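Local coordinates for DSBA-like thioredoxin domain-containing protein (Nitrosomonas europaea, PDB 2IN3) that probably acts as a thiol-disulfide oxidoreductase of the DsbA family, FrnE-like subfamily, and is thought to be a protein disulfide isomerase, at residues E6-A14 and W172-E183; R61-H69 and F79-E87. One frame throughout, in Å; residues are numbered along the deposited sequence.

Contact 1: residues E6-A14 and W172-E183; sequences EKPVLWYIA and WGISGFPALVVE
Val9, Trp11 and Ile13 pair with Glu183, Val181 and Ala179 through six backbone hydrogen bonds, which set strands 9-14 and 179-183 antiparallel at 157°. Strand 40-45 bonds to the other edge of 9-14, making it an inner strand of the thioredoxin-fold sheet.

One side-chain bond joins this ladder: Trp11 NE1 donates to Glu183 OE1 (2.9 Å), meeting the oxygen from above the carboxylate plane. Glu183 CG stands anti to the backbone N (chi1 -178°) with the chain extended beyond, bringing OE1 to the indole. On the same sheet face the edge of Trp172, led by CH2, points at the Trp11 five-membered ring face in a T-shaped pair, planes at 63°. A leucine in place of Trp11 would probably leave Glu183 OE1 without this donor and the Trp172 edge without its ring face.

Ile13 CD1 lies 3.8 Å from Val181 CG2 and also touches Trp172 and Ile174, while its CG2 meets the Phe177 edge. On the other face Leu10 CD1 packs on Val182 CG2 at 3.7 Å, and Tyr12 CE1 reaches CB of cis-Pro178 at 3.5 Å. Both touch Cys21 of a thioredoxin-type CxxC pattern, so the strand pairing probably positions the cis-proline beside the probable redox site.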
loop_
_atom_site.group_PDB
_atom_site.type_symbol
_atom_site.label_atom_id
_atom_site.label_comp_id
_atom_site.label_asym_id
_atom_site.label_seq_id
_atom_site.Cartn_x
_atom_site.Cartn_y
_atom_site.Cartn_z
ATOM N N GLU A 6 -23.275 0.823 11.260
ATOM C CA GLU A 6 -21.841 0.423 11.051
ATOM C C GLU A 6 -21.557 -0.086 9.636
ATOM O O GLU A 6 -22.041 -1.149 9.225
ATOM C CB GLU A 6 -21.419 -0.627 12.086
ATOM C CG GLU A 6 -19.923 -0.977 12.065
ATOM C CD GLU A 6 -19.023 0.127 12.637
ATOM O OE1 GLU A 6 -19.550 1.128 13.180
ATOM O OE2 GLU A 6 -17.779 -0.013 12.545
ATOM N N LYS A 7 -20.760 0.677 8.895
ATOM C CA LYS A 7 -20.418 0.317 7.539
ATOM C C LYS A 7 -19.446 -0.848 7.508
ATOM O O LYS A 7 -18.577 -0.948 8.370
ATOM C CB LYS A 7 -19.789 1.502 6.808
ATOM C CG LYS A 7 -20.797 2.506 6.324
ATOM C CD LYS A 7 -20.166 3.457 5.347
ATOM C CE LYS A 7 -19.098 4.238 6.010
ATOM N NZ LYS A 7 -18.785 5.417 5.181
ATOM N N PRO A 8 -19.581 -1.719 6.489
ATOM C CA PRO A 8 -18.577 -2.725 6.235
ATOM C C PRO A 8 -17.254 -2.039 5.932
ATOM O O PRO A 8 -17.245 -0.879 5.482
ATOM C CB PRO A 8 -19.095 -3.426 4.980
ATOM C CG PRO A 8 -20.563 -3.221 5.018
ATOM C CD PRO A 8 -20.703 -1.819 5.536
ATOM N N VAL A 9 -16.156 -2.747 6.168
ATOM C CA VAL A 9 -14.830 -2.199 5.936
ATOM C C VAL A 9 -14.288 -2.895 4.712
ATOM O O VAL A 9 -14.408 -4.121 4.571
ATOM C CB VAL A 9 -13.862 -2.431 7.153
ATOM C CG1 VAL A 9 -12.429 -2.017 6.796
ATOM C CG2 VAL A 9 -14.338 -1.689 8.398
ATOM N N LEU A 10 -13.718 -2.102 3.821
ATOM C CA LEU A 10 -13.049 -2.622 2.641
ATOM C C LEU A 10 -11.564 -2.408 2.918
ATOM O O LEU A 10 -11.065 -1.255 2.952
ATOM C CB LEU A 10 -13.506 -1.885 1.364
ATOM C CG LEU A 10 -12.778 -2.319 0.063
ATOM C CD1 LEU A 10 -13.055 -3.779 -0.296
ATOM C CD2 LEU A 10 -13.116 -1.404 -1.135
ATOM N N TRP A 11 -10.890 -3.516 3.203
ATOM C CA TRP A 11 -9.442 -3.511 3.427
ATOM C C TRP A 11 -8.650 -3.537 2.117
ATOM O O TRP A 11 -8.780 -4.478 1.318
ATOM C CB TRP A 11 -9.025 -4.711 4.293
ATOM C CG TRP A 11 -9.508 -4.655 5.698
ATOM C CD1 TRP A 11 -10.531 -5.379 6.250
ATOM C CD2 TRP A 11 -8.988 -3.827 6.748
ATOM N NE1 TRP A 11 -10.677 -5.057 7.590
ATOM C CE2 TRP A 11 -9.738 -4.112 7.918
ATOM C CE3 TRP A 11 -7.960 -2.867 6.811
ATOM C CZ2 TRP A 11 -9.502 -3.463 9.147
ATOM C CZ3 TRP A 11 -7.714 -2.234 8.044
ATOM C CH2 TRP A 11 -8.487 -2.534 9.182
ATOM N N TYR A 12 -7.810 -2.534 1.936
ATOM C CA TYR A 12 -6.851 -2.517 0.847
ATOM C C TYR A 12 -5.524 -3.072 1.368
ATOM O O TYR A 12 -4.877 -2.452 2.210
ATOM C CB TYR A 12 -6.681 -1.080 0.311
ATOM C CG TYR A 12 -5.684 -0.944 -0.820
ATOM C CD1 TYR A 12 -5.684 -1.836 -1.898
ATOM C CD2 TYR A 12 -4.760 0.079 -0.806
ATOM C CE1 TYR A 12 -4.770 -1.672 -2.972
ATOM C CE2 TYR A 12 -3.817 0.258 -1.864
ATOM C CZ TYR A 12 -3.835 -0.633 -2.922
ATOM O OH TYR A 12 -2.934 -0.456 -3.946
ATOM N N ILE A 13 -5.165 -4.269 0.898
ATOM C CA ILE A 13 -4.012 -4.973 1.424
ATOM C C ILE A 13 -2.915 -4.791 0.398
ATOM O O ILE A 13 -2.972 -5.348 -0.720
ATOM C CB ILE A 13 -4.301 -6.483 1.683
ATOM C CG1 ILE A 13 -5.478 -6.638 2.675
ATOM C CG2 ILE A 13 -3.067 -7.165 2.223
ATOM C CD1 ILE A 13 -6.006 -8.061 2.847
ATOM N N ALA A 14 -1.924 -4.006 0.787
ATOM C CA ALA A 14 -0.948 -3.467 -0.172
ATOM C C ALA A 14 0.324 -3.048 0.514
ATOM O O ALA A 14 0.344 -2.836 1.730
ATOM C CB ALA A 14 -1.534 -2.320 -0.950
ATOM N N TRP A 172 -5.122 -14.646 6.895
ATOM C CA TRP A 172 -6.201 -14.584 5.925
ATOM C C TRP A 172 -5.889 -15.301 4.605
ATOM O O TRP A 172 -6.720 -15.310 3.702
ATOM C CB TRP A 172 -6.584 -13.138 5.623
ATOM C CG TRP A 172 -7.259 -12.429 6.738
ATOM C CD1 TRP A 172 -7.609 -12.939 7.957
ATOM C CD2 TRP A 172 -7.706 -11.073 6.723
ATOM N NE1 TRP A 172 -8.214 -11.963 8.717
ATOM C CE2 TRP A 172 -8.301 -10.814 7.974
ATOM C CE3 TRP A 172 -7.644 -10.038 5.772
ATOM C CZ2 TRP A 172 -8.837 -9.561 8.302
ATOM C CZ3 TRP A 172 -8.186 -8.811 6.095
ATOM C CH2 TRP A 172 -8.773 -8.580 7.355
ATOM N N GLY A 173 -4.689 -15.859 4.480
ATOM C CA GLY A 173 -4.302 -16.590 3.273
ATOM C C GLY A 173 -4.103 -15.765 2.007
ATOM O O GLY A 173 -4.231 -16.299 0.897
ATOM N N ILE A 174 -3.770 -14.480 2.143
ATOM C CA ILE A 174 -3.654 -13.615 0.960
ATOM C C ILE A 174 -2.418 -13.984 0.123
ATOM O O ILE A 174 -1.296 -13.917 0.605
ATOM C CB ILE A 174 -3.614 -12.101 1.318
ATOM C CG1 ILE A 174 -4.728 -11.701 2.302
ATOM C CG2 ILE A 174 -3.632 -11.225 0.047
ATOM C CD1 ILE A 174 -6.146 -11.833 1.787
ATOM N N SER A 175 -2.634 -14.341 -1.142
ATOM C CA SER A 175 -1.550 -14.892 -1.974
ATOM C C SER A 175 -1.054 -13.932 -3.067
ATOM O O SER A 175 -0.001 -14.159 -3.682
ATOM C CB SER A 175 -1.974 -16.223 -2.604
ATOM O OG SER A 175 -3.047 -16.019 -3.515
ATOM N N GLY A 176 -1.815 -12.875 -3.311
ATOM C CA GLY A 176 -1.469 -11.923 -4.346
ATOM C C GLY A 176 -1.769 -10.529 -3.857
ATOM O O GLY A 176 -2.629 -10.334 -3.001
ATOM N N PHE A 177 -1.037 -9.555 -4.379
ATOM C CA PHE A 177 -1.198 -8.153 -3.943
ATOM C C PHE A 177 -1.185 -7.303 -5.194
ATOM O O PHE A 177 -0.521 -7.687 -6.162
ATOM C CB PHE A 177 -0.078 -7.764 -2.997
ATOM C CG PHE A 177 0.003 -8.665 -1.805
ATOM C CD1 PHE A 177 -0.571 -8.283 -0.596
ATOM C CD2 PHE A 177 0.592 -9.947 -1.922
ATOM C CE1 PHE A 177 -0.526 -9.141 0.515
ATOM C CE2 PHE A 177 0.640 -10.823 -0.831
ATOM C CZ PHE A 177 0.065 -10.420 0.397
ATOM N N PRO A 178 -1.953 -6.192 -5.202
ATOM C CA PRO A 178 -2.827 -5.693 -4.129
ATOM C C PRO A 178 -4.011 -6.650 -3.900
ATOM O O PRO A 178 -4.363 -7.389 -4.810
ATOM C CB PRO A 178 -3.377 -4.382 -4.719
ATOM C CG PRO A 178 -3.291 -4.564 -6.213
ATOM C CD PRO A 178 -2.020 -5.345 -6.409
ATOM N N ALA A 179 -4.589 -6.661 -2.704
ATOM C CA ALA A 179 -5.759 -7.498 -2.464
ATOM C C ALA A 179 -6.811 -6.630 -1.826
ATOM O O ALA A 179 -6.495 -5.608 -1.209
ATOM C CB ALA A 179 -5.424 -8.682 -1.569
ATOM N N LEU A 180 -8.065 -7.026 -1.999
ATOM C CA LEU A 180 -9.173 -6.303 -1.392
ATOM C C LEU A 180 -10.030 -7.321 -0.672
ATOM O O LEU A 180 -10.384 -8.370 -1.249
ATOM C CB LEU A 180 -10.003 -5.591 -2.473
ATOM C CG LEU A 180 -9.387 -4.286 -3.027
ATOM C CD1 LEU A 180 -10.244 -3.780 -4.170
ATOM C CD2 LEU A 180 -9.276 -3.196 -1.993
ATOM N N VAL A 181 -10.357 -7.004 0.570
ATOM C CA VAL A 181 -11.182 -7.861 1.424
ATOM C C VAL A 181 -12.241 -7.006 2.098
ATOM O O VAL A 181 -11.919 -5.969 2.702
ATOM C CB VAL A 181 -10.329 -8.574 2.532
ATOM C CG1 VAL A 181 -11.246 -9.280 3.558
ATOM C CG2 VAL A 181 -9.384 -9.576 1.912
ATOM N N VAL A 182 -13.496 -7.448 2.011
ATOM C CA VAL A 182 -14.560 -6.853 2.814
ATOM C C VAL A 182 -14.723 -7.597 4.146
ATOM O O VAL A 182 -14.816 -8.823 4.197
ATOM C CB VAL A 182 -15.925 -6.792 2.068
ATOM C CG1 VAL A 182 -16.986 -6.150 2.968
ATOM C CG2 VAL A 182 -15.802 -5.990 0.764
ATOM N N GLU A 183 -14.723 -6.835 5.226
ATOM C CA GLU A 183 -14.948 -7.386 6.542
ATOM C C GLU A 183 -16.229 -6.764 7.049
ATOM O O GLU A 183 -16.345 -5.535 7.172
ATOM C CB GLU A 183 -13.770 -7.062 7.464
ATOM C CG GLU A 183 -13.901 -7.649 8.845
ATOM C CD GLU A 183 -12.583 -7.687 9.590
ATOM O OE1 GLU A 183 -11.875 -6.647 9.637
ATOM O OE2 GLU A 183 -12.269 -8.770 10.140
#

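Contact 2: residues R61-H69 and F79-E87; sequences RAQILHHWH and FTFENALPE. With PO4 (phosphate ion), chain B.
Trp68 of helix 58-75 lies between Phe79, from the segment that follows, and Leu65 of its own helix; the irregular segment 79-87 folds back against this helix, with a type II beta turn from Phe81 to Ala84. This packing belongs to the helical part of the DsbA-like protein, away from the sheet.

The indole makes the largest single share of the contact. With CG anti to its carbonyl carbon (chi1 -69°), Trp68 turns one face to Phe79 in an offset stack, the planes modestly tilted and CD2 3.5 Å from Phe79 CD1. Leu65 CD2 sits over the opposite face. The far end of the indole reaches the end of the turn and the residue after it: CZ3 approaches Ala84 CB at 3.7 Å, and CZ2 and CH2 meet the Leu85 side chain, whose CD1 also touches Ile64 CG2. Trp68 CB lies over the Phe79 face as a CH-pi contact, and Tyr123 adds edge-to-face contacts to both rings.

His69 and Phe81 form a second, flatter offset stack, with planes only 3° apart and centroids at 3.9 Å. Phe79 CB rests over the other face of Phe81.

Arg61 supplies the polar contacts: its extended chain carries the guanidinium to two successive carbonyls. NE donates to Leu85 O in a bent bond of 2.8 Å, and NH2 to Ala84 O. Together they restrain the group's rotation and tie the helix to both residues. On another side of the helix, His67 ND1 donates to phosphate O1 at 2.9 Å; Ser19 OG also binds the ion. Of the two Arg61 bonds, the straighter runs from NH2 to Ala84 O, 2.8 Å long with 170° at the hydrogen, the oxygen lying in the guanidinium plane.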
loop_
_atom_site.group_PDB
_atom_site.type_symbol
_atom_site.label_atom_id
_atom_site.label_comp_id
_atom_site.label_asym_id
_atom_site.label_seq_id
_atom_site.Cartn_x
_atom_site.Cartn_y
_atom_site.Cartn_z
ATOM N N ARG A 61 16.378 -8.447 -9.241
ATOM C CA ARG A 61 16.206 -7.063 -9.730
ATOM C C ARG A 61 15.588 -7.045 -11.149
ATOM O O ARG A 61 14.710 -6.249 -11.435
ATOM C CB ARG A 61 17.558 -6.340 -9.713
ATOM C CG ARG A 61 17.549 -4.929 -10.254
ATOM C CD ARG A 61 18.998 -4.340 -10.352
ATOM N NE ARG A 61 18.923 -3.006 -10.952
ATOM C CZ ARG A 61 19.000 -2.766 -12.260
ATOM N NH1 ARG A 61 19.210 -3.770 -13.124
ATOM N NH2 ARG A 61 18.880 -1.520 -12.715
ATOM N N ALA A 62 16.059 -7.921 -12.024
ATOM C CA ALA A 62 15.504 -7.978 -13.391
ATOM C C ALA A 62 14.023 -8.383 -13.384
ATOM O O ALA A 62 13.233 -7.876 -14.178
ATOM C CB ALA A 62 16.321 -8.898 -14.271
ATOM N N GLN A 63 13.646 -9.301 -12.499
ATOM C CA GLN A 63 12.235 -9.678 -12.372
ATOM C C GLN A 63 11.412 -8.479 -11.974
ATOM O O GLN A 63 10.346 -8.235 -12.529
ATOM C CB GLN A 63 12.040 -10.794 -11.346
ATOM C CG GLN A 63 12.629 -12.089 -11.786
ATOM C CD GLN A 63 12.481 -13.196 -10.756
ATOM O OE1 GLN A 63 12.798 -13.024 -9.571
ATOM N NE2 GLN A 63 12.027 -14.354 -11.215
ATOM N N ILE A 64 11.902 -7.726 -10.994
ATOM C CA ILE A 64 11.159 -6.576 -10.486
ATOM C C ILE A 64 10.998 -5.524 -11.591
ATOM O O ILE A 64 9.897 -4.989 -11.814
ATOM C CB ILE A 64 11.843 -5.979 -9.213
ATOM C CG1 ILE A 64 11.755 -6.969 -8.040
ATOM C CG2 ILE A 64 11.246 -4.605 -8.850
ATOM C CD1 ILE A 64 12.739 -6.685 -6.891
ATOM N N LEU A 65 12.082 -5.258 -12.313
ATOM C CA LEU A 65 12.028 -4.265 -13.378
ATOM C C LEU A 65 11.064 -4.685 -14.508
ATOM O O LEU A 65 10.424 -3.843 -15.111
ATOM C CB LEU A 65 13.433 -4.003 -13.933
ATOM C CG LEU A 65 14.383 -3.314 -12.935
ATOM C CD1 LEU A 65 15.756 -3.217 -13.556
ATOM C CD2 LEU A 65 13.865 -1.933 -12.478
ATOM N N HIS A 66 10.965 -5.987 -14.787
ATOM C CA HIS A 66 9.998 -6.452 -15.768
ATOM C C HIS A 66 8.589 -6.109 -15.272
ATOM O O HIS A 66 7.751 -5.664 -16.064
ATOM C CB HIS A 66 10.121 -7.956 -16.022
ATOM C CG HIS A 66 8.983 -8.508 -16.825
ATOM N ND1 HIS A 66 8.712 -8.092 -18.114
ATOM C CD2 HIS A 66 8.030 -9.422 -16.513
ATOM C CE1 HIS A 66 7.649 -8.733 -18.565
ATOM N NE2 HIS A 66 7.217 -9.546 -17.613
ATOM N N HIS A 67 8.344 -6.293 -13.963
ATOM C CA HIS A 67 7.048 -5.920 -13.377
ATOM C C HIS A 67 6.780 -4.419 -13.566
ATOM O O HIS A 67 5.680 -4.042 -13.952
ATOM C CB HIS A 67 6.924 -6.333 -11.889
ATOM C CG HIS A 67 6.815 -7.817 -11.702
ATOM N ND1 HIS A 67 7.062 -8.446 -10.500
ATOM C CD2 HIS A 67 6.524 -8.799 -12.586
ATOM C CE1 HIS A 67 6.927 -9.756 -10.652
ATOM N NE2 HIS A 67 6.605 -9.999 -11.912
ATOM N N TRP A 68 7.790 -3.575 -13.332
ATOM C CA TRP A 68 7.634 -2.132 -13.502
ATOM C C TRP A 68 7.251 -1.782 -14.942
ATOM O O TRP A 68 6.305 -1.052 -15.189
ATOM C CB TRP A 68 8.932 -1.387 -13.172
ATOM C CG TRP A 68 9.348 -1.372 -11.736
ATOM C CD1 TRP A 68 8.930 -2.224 -10.718
ATOM C CD2 TRP A 68 10.329 -0.514 -11.163
ATOM N NE1 TRP A 68 9.587 -1.920 -9.562
ATOM C CE2 TRP A 68 10.439 -0.863 -9.790
ATOM C CE3 TRP A 68 11.114 0.541 -11.668
ATOM C CZ2 TRP A 68 11.300 -0.195 -8.908
ATOM C CZ3 TRP A 68 11.981 1.212 -10.780
ATOM C CH2 TRP A 68 12.077 0.823 -9.419
ATOM N N HIS A 69 7.994 -2.302 -15.904
ATOM C CA HIS A 69 7.614 -2.124 -17.302
ATOM C C HIS A 69 6.161 -2.579 -17.582
ATOM O O HIS A 69 5.402 -1.837 -18.205
ATOM C CB HIS A 69 8.610 -2.842 -18.191
ATOM C CG HIS A 69 9.954 -2.184 -18.244
ATOM N ND1 HIS A 69 10.165 -0.991 -18.895
ATOM C CD2 HIS A 69 11.157 -2.555 -17.747
ATOM C CE1 HIS A 69 11.450 -0.669 -18.827
ATOM N NE2 HIS A 69 12.070 -1.597 -18.127
ATOM N N PHE A 79 7.353 5.425 -13.860
ATOM C CA PHE A 79 8.534 4.872 -13.183
ATOM C C PHE A 79 9.748 5.554 -13.797
ATOM O O PHE A 79 9.743 5.851 -14.977
ATOM C CB PHE A 79 8.689 3.356 -13.443
ATOM C CG PHE A 79 7.574 2.497 -12.876
ATOM C CD1 PHE A 79 7.760 1.795 -11.681
ATOM C CD2 PHE A 79 6.382 2.336 -13.575
ATOM C CE1 PHE A 79 6.774 0.962 -11.171
ATOM C CE2 PHE A 79 5.359 1.529 -13.065
ATOM C CZ PHE A 79 5.540 0.851 -11.866
ATOM N N THR A 80 10.776 5.798 -12.989
ATOM C CA THR A 80 12.070 6.266 -13.487
ATOM C C THR A 80 12.982 5.068 -13.609
ATOM O O THR A 80 13.372 4.465 -12.614
ATOM C CB THR A 80 12.689 7.313 -12.566
ATOM O OG1 THR A 80 11.714 8.321 -12.321
ATOM C CG2 THR A 80 13.917 7.949 -13.219
ATOM N N PHE A 81 13.257 4.681 -14.851
ATOM C CA PHE A 81 13.971 3.450 -15.103
ATOM C C PHE A 81 15.465 3.689 -15.084
ATOM O O PHE A 81 16.229 2.788 -14.742
ATOM C CB PHE A 81 13.536 2.836 -16.441
ATOM C CG PHE A 81 12.180 2.231 -16.394
ATOM C CD1 PHE A 81 11.973 1.020 -15.782
ATOM C CD2 PHE A 81 11.086 2.897 -16.933
ATOM C CE1 PHE A 81 10.702 0.463 -15.728
ATOM C CE2 PHE A 81 9.814 2.338 -16.877
ATOM C CZ PHE A 81 9.626 1.131 -16.271
ATOM N N GLU A 82 15.875 4.902 -15.450
ATOM C CA GLU A 82 17.296 5.256 -15.502
ATOM C C GLU A 82 17.894 5.139 -14.094
ATOM O O GLU A 82 17.398 5.749 -13.150
ATOM C CB GLU A 82 17.483 6.676 -16.045
ATOM C CG GLU A 82 17.137 6.870 -17.527
ATOM C CD GLU A 82 15.632 6.782 -17.821
ATOM O OE1 GLU A 82 14.797 7.063 -16.906
ATOM O OE2 GLU A 82 15.293 6.426 -18.979
ATOM N N ASN A 83 18.952 4.338 -13.977
ATOM C CA ASN A 83 19.593 4.004 -12.695
ATOM C C ASN A 83 18.691 3.451 -11.582
ATOM O O ASN A 83 19.033 3.551 -10.407
ATOM C CB ASN A 83 20.471 5.155 -12.196
ATOM C CG ASN A 83 21.605 5.461 -13.159
ATOM O OD1 ASN A 83 21.439 6.227 -14.107
ATOM N ND2 ASN A 83 22.763 4.845 -12.933
ATOM N N ALA A 84 17.560 2.859 -11.967
ATOM C CA ALA A 84 16.662 2.147 -11.043
ATOM C C ALA A 84 17.391 1.076 -10.238
ATOM O O ALA A 84 18.298 0.388 -10.750
ATOM C CB ALA A 84 15.492 1.516 -11.805
ATOM N N LEU A 85 16.994 0.954 -8.968
ATOM C CA LEU A 85 17.475 -0.118 -8.092
ATOM C C LEU A 85 18.979 -0.381 -8.235
ATOM O O LEU A 85 19.365 -1.463 -8.694
ATOM C CB LEU A 85 16.666 -1.407 -8.346
ATOM C CG LEU A 85 15.147 -1.286 -8.150
ATOM C CD1 LEU A 85 14.389 -2.516 -8.663
ATOM C CD2 LEU A 85 14.799 -1.040 -6.691
ATOM N N PRO A 86 19.832 0.591 -7.825
ATOM C CA PRO A 86 21.284 0.471 -7.999
ATOM C C PRO A 86 21.807 -0.671 -7.150
ATOM O O PRO A 86 21.187 -1.016 -6.148
ATOM C CB PRO A 86 21.847 1.790 -7.437
ATOM C CG PRO A 86 20.681 2.647 -7.102
ATOM C CD PRO A 86 19.443 1.819 -7.102
ATOM N N GLU A 87 22.940 -1.252 -7.530
ATOM C CA GLU A 87 23.470 -2.372 -6.765
ATOM C C GLU A 87 23.859 -1.889 -5.363
ATOM O O GLU A 87 24.458 -0.818 -5.193
ATOM C CB GLU A 87 24.620 -3.096 -7.509
ATOM C CG GLU A 87 26.024 -2.740 -7.092
ATOM C CD GLU A 87 26.530 -3.557 -5.899
ATOM O OE1 GLU A 87 25.708 -4.245 -5.243
ATOM O OE2 GLU A 87 27.754 -3.503 -5.611
HETATM P P PO4 B . 6.994 -6.340 -7.518
HETATM O O1 PO4 B . 8.121 -7.004 -8.258
HETATM O O2 PO4 B . 6.955 -6.713 -6.051
HETATM O O3 PO4 B . 7.106 -4.857 -7.690
HETATM O O4 PO4 B . 5.700 -6.895 -8.108
#

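Contact 2 is nested within the chain loop that contact 1 closes: the strand pairing joins segments 158 residues apart, whereas the helix and its following segment are separated by only 10. Their centres lie about 27 Å apart, on opposite sides of the chain's centre, and their nearest atoms are about 9 Å apart, so they do not touch. Helix 19-35 connects them. Its Cys21, part of the probable CxxC redox site, meets Tyr12 and Pro178 of contact 1, while Ser19 touches His67, Trp68 and Phe79 of contact 2. The phosphate held by Ser19 and His67 probably comes from the crystallisation liquor.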